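Local coordinates for Lin2722 protein (Listeria innocua, PDB 3DS8), which is of unknown function but belongs to an alpha/beta hydrolase family and therefore probably acts as a hydrolase, at residues A[73-76]-A[77-80]; A[152-156]-A[157-161]; A[15-18]-A[19-22]; A[85-88]-A[89-93]. All blocks are in the same frame, centred on the assembly; numbering follows the deposited sequence.

Interaction 1. Residues A[73-76]-A[77-80]; sequences PDDW and SKWL
The indole of W79 lies across the D75 residue one helical turn earlier, with D75 CB over its six-membered ring in a CH-pi contact, 4.1 Å from the centroid and 17° off the ring normal. On the same face, nearer the rim, sits D75 O, which is 3.3 Å from W79 CG while also accepting W79 N. The first torsion of W79 (chi1 -58°) sets CG beside the backbone N and folds the indole back over the preceding turn. W76 meets it rim to rim: W76 CD1 is 3.7 Å from W79 CZ3, and the planes are inclined at 43°, so this is not a face stack. On the outer side K78 runs its CG past D74 O (3.4 Å), then bends at chi4 to give NZ to a water that in turn donates to D74 O. The D74 carboxylate turns back to T72 at the start of the helix. W76 NE1 donates to Q68 O, and its ring stacks on F66 and meets H10. Helix 73-91 packs L80 against strands 6-9 and 61-66, through I7, I9 and F64, while P73 and S77 touch helix 103-114.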
# COMPACT_ATOMS: atom_id res chain seq x y z
N PRO A 73 6.92 -10.43 0.52
CA PRO A 73 6.87 -8.99 0.35
C PRO A 73 8.24 -8.34 0.45
O PRO A 73 8.46 -7.30 -0.19
CB PRO A 73 5.93 -8.52 1.43
CG PRO A 73 5.76 -9.61 2.37
CD PRO A 73 6.13 -10.90 1.68
N ASP A 74 9.17 -8.91 1.23
CA ASP A 74 10.50 -8.31 1.27
C ASP A 74 11.28 -8.56 -0.01
O ASP A 74 12.05 -7.68 -0.44
CB ASP A 74 11.29 -8.62 2.56
CG ASP A 74 11.51 -10.06 2.81
OD1 ASP A 74 10.72 -10.90 2.38
OD2 ASP A 74 12.49 -10.34 3.55
N ASP A 75 11.07 -9.70 -0.67
CA ASP A 75 11.63 -9.87 -2.03
C ASP A 75 11.02 -8.88 -3.04
O ASP A 75 11.75 -8.23 -3.84
CB ASP A 75 11.45 -11.28 -2.53
CG ASP A 75 12.48 -12.24 -1.92
OD1 ASP A 75 13.51 -11.79 -1.39
OD2 ASP A 75 12.27 -13.43 -1.96
N TRP A 76 9.71 -8.72 -2.96
CA TRP A 76 9.03 -7.71 -3.79
C TRP A 76 9.64 -6.31 -3.58
O TRP A 76 9.89 -5.57 -4.54
CB TRP A 76 7.53 -7.68 -3.51
CG TRP A 76 6.77 -8.73 -4.22
CD1 TRP A 76 7.23 -9.82 -4.89
CD2 TRP A 76 5.35 -8.78 -4.31
NE1 TRP A 76 6.17 -10.57 -5.39
CE2 TRP A 76 5.00 -9.94 -5.04
CE3 TRP A 76 4.33 -7.93 -3.85
CZ2 TRP A 76 3.67 -10.29 -5.31
CZ3 TRP A 76 3.00 -8.27 -4.13
CH2 TRP A 76 2.69 -9.45 -4.83
N SER A 77 9.82 -5.91 -2.33
CA SER A 77 10.39 -4.59 -2.04
C SER A 77 11.75 -4.38 -2.67
O SER A 77 12.03 -3.29 -3.20
CB SER A 77 10.47 -4.39 -0.55
OG SER A 77 10.99 -3.12 -0.22
N LYS A 78 12.63 -5.38 -2.57
CA LYS A 78 13.96 -5.33 -3.22
C LYS A 78 13.86 -5.19 -4.73
O LYS A 78 14.57 -4.39 -5.33
CB LYS A 78 14.77 -6.58 -2.89
CG LYS A 78 15.14 -6.70 -1.43
CD LYS A 78 16.00 -7.94 -1.20
CE LYS A 78 15.88 -8.43 0.22
NZ LYS A 78 16.08 -7.31 1.22
N TRP A 79 12.95 -5.94 -5.35
CA TRP A 79 12.74 -5.86 -6.80
C TRP A 79 12.11 -4.52 -7.22
O TRP A 79 12.47 -3.94 -8.26
CB TRP A 79 11.93 -7.03 -7.31
CG TRP A 79 12.54 -8.33 -7.00
CD1 TRP A 79 13.88 -8.61 -6.83
CD2 TRP A 79 11.85 -9.57 -6.83
NE1 TRP A 79 14.05 -9.95 -6.52
CE2 TRP A 79 12.82 -10.56 -6.52
CE3 TRP A 79 10.52 -9.94 -6.89
CZ2 TRP A 79 12.47 -11.90 -6.30
CZ3 TRP A 79 10.17 -11.27 -6.65
CH2 TRP A 79 11.14 -12.23 -6.39
N LEU A 80 11.18 -4.04 -6.40
CA LEU A 80 10.58 -2.72 -6.62
C LEU A 80 11.65 -1.63 -6.59
O LEU A 80 11.64 -0.75 -7.47
CB LEU A 80 9.51 -2.46 -5.56
CG LEU A 80 8.78 -1.12 -5.57
CD1 LEU A 80 8.03 -0.98 -6.89
CD2 LEU A 80 7.84 -1.05 -4.39
O HOH W 1 13.58 -6.30 1.74

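Interaction 2. Residues A[152-156]-A[157-161]; sequences PNSTP and QMDYF
The D159 carboxylate is laid over the carbonyl of T155: T155 O stands almost directly above one face, 3.3 Å from D159 CG, and S154 CB comes obliquely to OD1 at 3.4 Å, from the same side as T155 O. D159 CG points back toward the helix start because it is anti to its own carbonyl carbon (chi1 -69°). Another flat group, the F161 ring, has Q157 O 3.5 Å above one face near the rim, and meets the rings of Y110 and F202; the Y160 ring also meets Y110. The donor to T155 O is D159 N, which approaches in the carbonyl plane at 2.9 Å, while the carboxylate only rests against that oxygen, acceptor beside acceptor. A water within hydrogen-bonding distance of D159 OD2 and S154 O has more acceptors around it than protons to give, and its bridge between them may be shared. The pairing of T155 with D159 belongs to a helix N-terminus. T155 is the N-cap, its OG1 taking M158 N in a long but nearly straight bond (3.3 Å, 172°), and P156 follows as the first helical residue, where its missing N-H costs nothing. T155 OG1 lies between the backbone N and the carbonyl carbon (chi1 62°), which brings it under the first turn, with M158 CB 3.8 Å away. M158 then leads off toward N135 and A198. The T155 backbone N is held by N135 OD1, Q157 NE2 donates to F134 O, and the Y160 hydroxyl is hydrogen-bonded to D114. Q157 and F161 turn inward onto helix 103-114.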
# COMPACT_ATOMS: atom_id res chain seq x y z
N PRO A 152 -1.60 -10.20 20.43
CA PRO A 152 -1.41 -11.45 21.15
C PRO A 152 -0.04 -12.07 20.93
O PRO A 152 0.58 -12.55 21.89
CB PRO A 152 -2.55 -12.33 20.59
CG PRO A 152 -3.67 -11.34 20.37
CD PRO A 152 -2.92 -10.15 19.77
N ASN A 153 0.46 -12.05 19.69
CA ASN A 153 1.83 -12.49 19.40
C ASN A 153 2.31 -11.80 18.15
O ASN A 153 1.60 -11.80 17.15
CB ASN A 153 1.87 -13.98 19.18
CG ASN A 153 3.27 -14.50 18.92
OD1 ASN A 153 4.21 -14.22 19.70
ND2 ASN A 153 3.43 -15.24 17.82
N SER A 154 3.48 -11.17 18.19
CA SER A 154 4.03 -10.53 17.00
C SER A 154 4.84 -11.53 16.22
O SER A 154 5.71 -12.20 16.79
CB SER A 154 4.95 -9.35 17.33
OG SER A 154 4.24 -8.43 18.14
N THR A 155 4.60 -11.57 14.92
CA THR A 155 5.40 -12.35 14.00
C THR A 155 6.76 -11.67 13.71
O THR A 155 6.93 -10.49 14.01
CB THR A 155 4.65 -12.50 12.68
OG1 THR A 155 4.45 -11.19 12.12
CG2 THR A 155 3.29 -13.20 12.89
N PRO A 156 7.73 -12.42 13.15
CA PRO A 156 8.99 -11.85 12.69
C PRO A 156 8.83 -10.65 11.75
O PRO A 156 9.59 -9.69 11.85
CB PRO A 156 9.68 -13.03 12.00
CG PRO A 156 9.19 -14.22 12.76
CD PRO A 156 7.74 -13.90 13.04
N GLN A 157 7.83 -10.69 10.87
CA GLN A 157 7.60 -9.55 10.00
C GLN A 157 7.21 -8.31 10.82
O GLN A 157 7.77 -7.22 10.60
CB GLN A 157 6.51 -9.90 8.97
CG GLN A 157 6.08 -8.73 8.10
CD GLN A 157 5.07 -9.18 7.07
OE1 GLN A 157 5.42 -9.73 6.03
NE2 GLN A 157 3.79 -9.00 7.38
N MSE A 158 6.26 -8.46 11.74
CA MSE A 158 5.90 -7.36 12.62
C MSE A 158 7.08 -6.89 13.42
O MSE A 158 7.23 -5.71 13.66
CB MSE A 158 4.80 -7.71 13.63
CG MSE A 158 3.47 -7.61 13.16
SE MSE A 158 3.01 -5.78 12.58
CE MSE A 158 2.94 -4.68 14.21
N ASP A 159 7.92 -7.81 13.90
CA ASP A 159 9.09 -7.41 14.67
C ASP A 159 9.98 -6.47 13.83
O ASP A 159 10.53 -5.50 14.34
CB ASP A 159 9.92 -8.65 15.12
CG ASP A 159 9.22 -9.51 16.19
OD1 ASP A 159 8.30 -9.05 16.89
OD2 ASP A 159 9.67 -10.68 16.33
N TYR A 160 10.14 -6.80 12.55
CA TYR A 160 10.96 -6.00 11.65
C TYR A 160 10.35 -4.60 11.50
O TYR A 160 11.05 -3.61 11.61
CB TYR A 160 11.05 -6.67 10.25
CG TYR A 160 11.96 -5.93 9.28
CD1 TYR A 160 13.27 -6.35 9.09
CD2 TYR A 160 11.50 -4.84 8.55
CE1 TYR A 160 14.11 -5.67 8.22
CE2 TYR A 160 12.32 -4.17 7.69
CZ TYR A 160 13.62 -4.59 7.52
OH TYR A 160 14.47 -3.93 6.66
N PHE A 161 9.06 -4.56 11.22
CA PHE A 161 8.34 -3.27 11.01
C PHE A 161 8.46 -2.37 12.24
O PHE A 161 8.69 -1.16 12.14
CB PHE A 161 6.87 -3.49 10.66
CG PHE A 161 6.61 -4.10 9.30
CD1 PHE A 161 7.46 -3.89 8.22
CD2 PHE A 161 5.50 -4.89 9.13
CE1 PHE A 161 7.19 -4.44 6.97
CE2 PHE A 161 5.17 -5.45 7.85
CZ PHE A 161 6.02 -5.23 6.78
O HOH W 2 8.37 -13.05 16.40

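Interaction 3. Residues A[15-18]-A[19-22]; sequences NASS and LDKM. With SO4 (sulfate ion), chain C.
S17 and D20 make the closest side-chain approach: S17 CB lies 3.6 Å from D20 OD2, and the D20 carboxylate spreads its face over S17 O, which is 3.3 Å from CG. D20 N also donates to S17 O (3.1 Å), reaching it from well above the carbonyl plane, and this bond closes the type I turn from S17 to D20. The carboxylate has a partner beyond this turn, for OD1 forms a salt bridge with K63. S18 faces elsewhere. Its OG gives a hydrogen bond to O3 of a sulfate ion (2.8 Å) and receives the backbone N of N15 (2.8 Å, 168°), so that the hydroxyl is fixed as acceptor on one bond and donor on the other. N15 in turn shapes the chain that carries S18: its OD1 takes S17 N in an Asx turn, and its O takes S18 N to close a first type I turn from N15 to S18. Two waters tie the turns to the helix start, one joining A16 O with L19 N, the other S18 O with K21 N. L19, at the N-cap position, is buried against L8, V99 and H226. The sulfate, probably from the crystallisation liquor, is bonded to G11 N as well, and S18 touches H10. Overlapping type I turns leading from strand 6-9 into helix 20-30, a few residues after the H10-G11 pair, are consistent with the loop that in related alpha/beta hydrolases lines the oxyanion hole, and a bound anion there would fit that role.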
# COMPACT_ATOMS: atom_id res chain seq x y z
N ASN A 15 -1.46 -9.36 -10.87
CA ASN A 15 -0.64 -8.87 -11.97
C ASN A 15 -0.83 -7.36 -12.18
O ASN A 15 -1.53 -6.69 -11.40
CB ASN A 15 -0.90 -9.67 -13.23
CG ASN A 15 -2.30 -9.50 -13.78
OD1 ASN A 15 -2.96 -8.53 -13.53
ND2 ASN A 15 -2.73 -10.47 -14.60
N ALA A 16 -0.22 -6.83 -13.24
CA ALA A 16 -0.28 -5.36 -13.47
C ALA A 16 -1.68 -4.85 -13.80
O ALA A 16 -1.88 -3.65 -13.88
CB ALA A 16 0.75 -4.95 -14.57
N SER A 17 -2.63 -5.75 -14.00
CA SER A 17 -4.02 -5.35 -14.30
C SER A 17 -4.93 -5.46 -13.09
O SER A 17 -6.10 -5.07 -13.15
CB SER A 17 -4.57 -6.27 -15.38
OG SER A 17 -3.92 -5.99 -16.58
N SER A 18 -4.39 -5.97 -11.98
CA SER A 18 -5.23 -6.29 -10.84
C SER A 18 -5.95 -5.06 -10.23
O SER A 18 -7.01 -5.22 -9.63
CB SER A 18 -4.40 -6.94 -9.76
OG SER A 18 -3.95 -8.27 -10.07
N LEU A 19 -5.33 -3.88 -10.28
CA LEU A 19 -5.95 -2.67 -9.71
C LEU A 19 -6.57 -1.78 -10.83
O LEU A 19 -6.73 -0.57 -10.66
CB LEU A 19 -4.97 -1.88 -8.85
CG LEU A 19 -4.83 -2.39 -7.41
CD1 LEU A 19 -4.22 -3.83 -7.35
CD2 LEU A 19 -4.01 -1.39 -6.51
N ASP A 20 -6.94 -2.39 -11.94
CA ASP A 20 -7.55 -1.63 -13.04
C ASP A 20 -8.90 -1.01 -12.69
O ASP A 20 -9.28 -0.00 -13.29
CB ASP A 20 -7.68 -2.46 -14.31
CG ASP A 20 -6.37 -2.51 -15.14
OD1 ASP A 20 -5.37 -1.82 -14.82
OD2 ASP A 20 -6.37 -3.23 -16.14
N LYS A 21 -9.66 -1.57 -11.74
CA LYS A 21 -10.94 -0.93 -11.45
C LYS A 21 -10.65 0.46 -10.87
O LYS A 21 -11.22 1.48 -11.32
CB LYS A 21 -11.82 -1.74 -10.54
CG LYS A 21 -13.21 -1.14 -10.33
CD LYS A 21 -14.04 -1.94 -9.37
CE LYS A 21 -15.46 -1.37 -9.18
NZ LYS A 21 -16.29 -2.15 -8.20
N MSE A 22 -9.79 0.47 -9.87
CA MSE A 22 -9.31 1.71 -9.27
C MSE A 22 -8.68 2.65 -10.28
O MSE A 22 -9.03 3.84 -10.36
CB MSE A 22 -8.27 1.40 -8.19
CG MSE A 22 -7.80 2.65 -7.53
SE MSE A 22 -6.55 2.10 -6.14
CE MSE A 22 -7.87 1.33 -4.85
S SO4 C . -5.05 -9.29 -6.63
O1 SO4 C . -4.54 -8.06 -6.45
O2 SO4 C . -6.24 -9.59 -5.77
O3 SO4 C . -5.50 -9.45 -8.03
O4 SO4 C . -4.02 -10.33 -6.31
O HOH W 3 -2.93 -2.87 -11.43
O HOH W 4 -9.39 -3.97 -10.07

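Interaction 4. Residues A[85-88]-A[89-93]; sequences EDLK and SRYGF
L87 meets the edges of two rings: CD1 lies 3.6 Å from Y91 CD2, near the plane of the tyrosine, and the branch point CG is 4.0 Å from F93 CD2, in the plane of the phenylalanine. With its CG anti to the backbone N (chi1 -173°), the leucine reaches toward both. Beneath this packing the backbone amides of S89, R90 and Y91 donate to E85 O, D86 O and L87 O. G92 N closes the last turn on K88 O at 2.6 Å, but the bond is bent, with an N-H angle of 136°. Beyond it lies F93 O, buried with no polar partner in the model; what meets it is the aliphatic chain of K88, whose CD comes to 3.3 Å. The chain of K88 passes the oxygen without supplying a donor, and its bend at chi4 leads NZ on to K119 O. Several polar ends find partners beyond 85-93: E85 OE2 forms a salt bridge with K81 NZ one turn back on the same helix, R90 NH1 donates to G51 O, and Y91 OH is hydrogen-bonded to L53 N. R90 lies along the tyrosine: CG sits over one face of the ring, while Y91 CZ stands 3.2 Å above the guanidinium plane. R90 also touches F49 and L37 of the neighbouring strands, as L87 touches F49 and M39. G92, with positive phi, is the first residue to leave the helix; its left-handed backbone conformation is that of a glycine helix C-terminus, ending helix 73-91 before strand 95-101.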
# COMPACT_ATOMS: atom_id res chain seq x y z
N GLU A 85 14.64 2.59 -9.27
CA GLU A 85 15.89 3.25 -9.70
C GLU A 85 15.78 3.58 -11.20
O GLU A 85 16.16 4.66 -11.64
CB GLU A 85 17.14 2.42 -9.42
CG GLU A 85 17.45 2.30 -7.96
CD GLU A 85 18.55 1.26 -7.66
OE1 GLU A 85 18.63 0.21 -8.34
OE2 GLU A 85 19.31 1.46 -6.69
N ASP A 86 15.24 2.65 -11.98
CA ASP A 86 15.09 2.87 -13.43
C ASP A 86 14.03 3.92 -13.72
O ASP A 86 14.23 4.77 -14.60
CB ASP A 86 14.73 1.57 -14.13
CG ASP A 86 15.88 0.62 -14.25
OD1 ASP A 86 17.05 1.04 -14.03
OD2 ASP A 86 15.63 -0.56 -14.60
N LEU A 87 12.91 3.86 -13.00
CA LEU A 87 11.85 4.87 -13.18
C LEU A 87 12.35 6.27 -12.92
O LEU A 87 12.10 7.18 -13.72
CB LEU A 87 10.67 4.59 -12.27
CG LEU A 87 9.42 5.46 -12.49
CD1 LEU A 87 8.81 5.30 -13.94
CD2 LEU A 87 8.37 5.20 -11.43
N LYS A 88 13.09 6.44 -11.81
CA LYS A 88 13.61 7.76 -11.44
C LYS A 88 14.67 8.20 -12.45
O LYS A 88 14.75 9.38 -12.84
CB LYS A 88 14.16 7.79 -10.01
CG LYS A 88 14.56 9.24 -9.55
CD LYS A 88 14.77 9.38 -8.05
CE LYS A 88 15.08 10.82 -7.66
NZ LYS A 88 16.49 11.08 -7.92
N SER A 89 15.50 7.25 -12.88
CA SER A 89 16.49 7.55 -13.91
C SER A 89 15.85 8.09 -15.17
O SER A 89 16.35 9.09 -15.74
CB SER A 89 17.33 6.34 -14.24
OG SER A 89 18.36 6.72 -15.12
N ARG A 90 14.78 7.44 -15.62
CA ARG A 90 14.05 7.85 -16.83
C ARG A 90 13.30 9.18 -16.67
O ARG A 90 13.39 10.02 -17.57
CB ARG A 90 13.05 6.75 -17.26
CG ARG A 90 12.25 7.05 -18.52
CD ARG A 90 11.30 5.91 -18.94
NE ARG A 90 10.86 6.11 -20.33
CZ ARG A 90 9.81 5.54 -20.93
NH1 ARG A 90 8.98 4.73 -20.29
NH2 ARG A 90 9.60 5.82 -22.20
N TYR A 91 12.58 9.37 -15.57
CA TYR A 91 11.68 10.51 -15.42
C TYR A 91 12.01 11.49 -14.31
O TYR A 91 11.39 12.56 -14.25
CB TYR A 91 10.24 10.03 -15.22
CG TYR A 91 9.64 9.29 -16.38
CD1 TYR A 91 9.28 9.96 -17.53
CD2 TYR A 91 9.45 7.92 -16.33
CE1 TYR A 91 8.74 9.29 -18.61
CE2 TYR A 91 8.88 7.24 -17.40
CZ TYR A 91 8.53 7.93 -18.53
OH TYR A 91 7.97 7.27 -19.61
N GLY A 92 12.86 11.12 -13.37
CA GLY A 92 13.30 12.08 -12.33
C GLY A 92 12.42 12.30 -11.09
O GLY A 92 12.79 13.10 -10.23
N PHE A 93 11.33 11.54 -10.96
CA PHE A 93 10.37 11.71 -9.88
C PHE A 93 11.07 11.63 -8.54
O PHE A 93 11.69 10.62 -8.24
CB PHE A 93 9.30 10.61 -9.88
CG PHE A 93 8.52 10.47 -11.17
CD1 PHE A 93 7.87 11.56 -11.73
CD2 PHE A 93 8.43 9.24 -11.81
CE1 PHE A 93 7.12 11.41 -12.91
CE2 PHE A 93 7.68 9.08 -12.98
CZ PHE A 93 7.04 10.18 -13.54

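Interactions 1 and 4 stand on the same element, helix 73-91, with centres about 18 Å apart: the first near its N-terminal end, where tryptophans pack toward the sheet, the W76 side chain about 6 Å from the sulfate, the second at its C-terminal end, closed by a glycine, where a leucine and two rings pack against strands 36-42 and 46-50 at one side of the sheet. Interactions 2 and 3 begin helices 156-163 and 20-30, and rest on capping and turn hydrogen bonds more than on apolar packing. Interaction 3 is the surface contact of the set; the other three are partly buried. Interactions 1 and 2 touch through P73 CG and Q157 OE1, 3.7 Å apart.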